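Local coordinates for HpcE (Thermus thermophilus, PDB 1WZO), which probably catalyses the isomerisation of 2-hydroxyhepta-2,4-diene-1,7-dioate, as a member of the fumarylacetoacetate hydrolase family, at residues R5-K9 against G10-Q14. Sequence-based numbering, arbitrary orientation.
Sequences RFLAK and GRVHQ
Phe6 pairs with His13 and Ala8 with Arg11 in a beta hairpin with a two-residue loop, Lys9-Gly10, whose antiparallel strands 5-8 and 11-14 are joined by a type I' turn from Ala8 to Arg11. Four backbone hydrogen bonds define the register. At Phe6-His13, His13 N donates to Phe6 O over 2.8 Å, almost straight at 173°, and Phe6 N returns a bond to His13 O. Next to the turn, Ala8 N bonds Arg11 O, while Arg11 N reaches Ala8 O at 2.9 Å from well above the carbonyl plane. Positive phi at both Lys9 and Gly10 fits the turn type.

Aromatic packing occupies the face bearing Phe6 and His13. Phe6 CG sits between its backbone N and carbonyl carbon (chi1 58°), which brings the ring face against His13 CB, 3.7 Å from the ring centroid, a CH-pi contact. The imidazole is inclined 39° to the phenyl plane, and its ND1 is bonded to Glu25.

The apolar contact on the other face links Leu7 CD1 to Val12 CG2 at 3.7 Å. On that same face the side chains of Arg5 and Gln14 lie side by side, Arg5 CD 3.8 Å from Gln14 OE1; Arg5 NH1 is hydrogen-bonded to Leu39 O.

Charged ends tie the hairpin into the assembly: Lys9 and Arg11 form salt bridges with Glu243 and Asp149 of a second subunit. One water, in the plane of the His13 ring, hydrogen-bonds His13 NE2 and donates to Ala8 O at 2.7 Å.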
# COMPACT_ATOMS: atom_id res chain seq x y z
N ARG B 5 6.63 -15.91 5.45
CA ARG B 5 7.35 -14.92 4.66
C ARG B 5 8.74 -14.81 5.28
O ARG B 5 8.88 -14.82 6.50
CB ARG B 5 6.64 -13.56 4.70
CG ARG B 5 5.35 -13.54 3.90
CD ARG B 5 4.61 -12.20 3.99
NE ARG B 5 5.35 -11.07 3.42
CZ ARG B 5 6.00 -10.16 4.13
NH1 ARG B 5 6.03 -10.23 5.46
NH2 ARG B 5 6.61 -9.15 3.52
N PHE B 6 9.76 -14.74 4.44
CA PHE B 6 11.12 -14.65 4.95
C PHE B 6 12.02 -13.88 4.00
O PHE B 6 11.71 -13.73 2.82
CB PHE B 6 11.67 -16.06 5.20
CG PHE B 6 11.67 -16.94 3.99
CD1 PHE B 6 12.79 -17.01 3.16
CD2 PHE B 6 10.55 -17.70 3.66
CE1 PHE B 6 12.79 -17.83 2.02
CE2 PHE B 6 10.54 -18.52 2.53
CZ PHE B 6 11.66 -18.58 1.71
N LEU B 7 13.13 -13.40 4.52
CA LEU B 7 14.08 -12.63 3.74
C LEU B 7 15.34 -13.46 3.53
O LEU B 7 15.88 -14.03 4.48
CB LEU B 7 14.41 -11.32 4.47
CG LEU B 7 15.20 -10.22 3.76
CD1 LEU B 7 14.48 -9.78 2.50
CD2 LEU B 7 15.37 -9.05 4.72
N ALA B 8 15.80 -13.55 2.29
CA ALA B 8 17.00 -14.32 1.98
C ALA B 8 17.73 -13.72 0.78
O ALA B 8 17.13 -13.50 -0.29
CB ALA B 8 16.63 -15.77 1.69
N LYS B 9 19.01 -13.42 0.97
CA LYS B 9 19.84 -12.86 -0.09
C LYS B 9 19.25 -11.62 -0.75
O LYS B 9 19.35 -11.45 -1.97
CB LYS B 9 20.14 -13.92 -1.14
CG LYS B 9 20.94 -15.09 -0.59
CD LYS B 9 21.20 -16.14 -1.66
CE LYS B 9 21.97 -17.32 -1.09
NZ LYS B 9 22.21 -18.36 -2.13
N GLY B 10 18.62 -10.77 0.06
CA GLY B 10 18.03 -9.55 -0.46
C GLY B 10 16.62 -9.69 -1.02
O GLY B 10 16.02 -8.69 -1.41
N ARG B 11 16.09 -10.90 -1.05
CA ARG B 11 14.75 -11.12 -1.59
C ARG B 11 13.71 -11.49 -0.54
O ARG B 11 13.97 -12.31 0.34
CB ARG B 11 14.77 -12.21 -2.66
CG ARG B 11 15.81 -12.04 -3.76
CD ARG B 11 15.58 -13.04 -4.88
NE ARG B 11 14.35 -12.76 -5.60
CZ ARG B 11 13.74 -13.61 -6.42
NH1 ARG B 11 14.26 -14.81 -6.64
NH2 ARG B 11 12.62 -13.25 -7.03
N VAL B 12 12.53 -10.90 -0.66
CA VAL B 12 11.43 -11.22 0.24
C VAL B 12 10.69 -12.37 -0.43
O VAL B 12 10.28 -12.25 -1.59
CB VAL B 12 10.46 -10.04 0.42
CG1 VAL B 12 9.23 -10.48 1.20
CG2 VAL B 12 11.15 -8.89 1.15
N HIS B 13 10.54 -13.48 0.28
CA HIS B 13 9.87 -14.65 -0.27
C HIS B 13 8.59 -14.98 0.47
O HIS B 13 8.52 -14.88 1.69
CB HIS B 13 10.77 -15.88 -0.21
CG HIS B 13 11.89 -15.88 -1.19
ND1 HIS B 13 11.68 -15.93 -2.56
CD2 HIS B 13 13.23 -15.87 -1.01
CE1 HIS B 13 12.85 -15.95 -3.17
NE2 HIS B 13 13.81 -15.92 -2.26
N GLN B 14 7.57 -15.38 -0.28
CA GLN B 14 6.31 -15.80 0.31
C GLN B 14 6.33 -17.31 0.09
O GLN B 14 6.14 -17.77 -1.03
CB GLN B 14 5.12 -15.16 -0.40
CG GLN B 14 5.10 -13.65 -0.28
CD GLN B 14 3.70 -13.10 -0.19
OE1 GLN B 14 2.96 -13.40 0.74
NE2 GLN B 14 3.32 -12.28 -1.17
O HOH W 1 16.57 -15.50 -2.01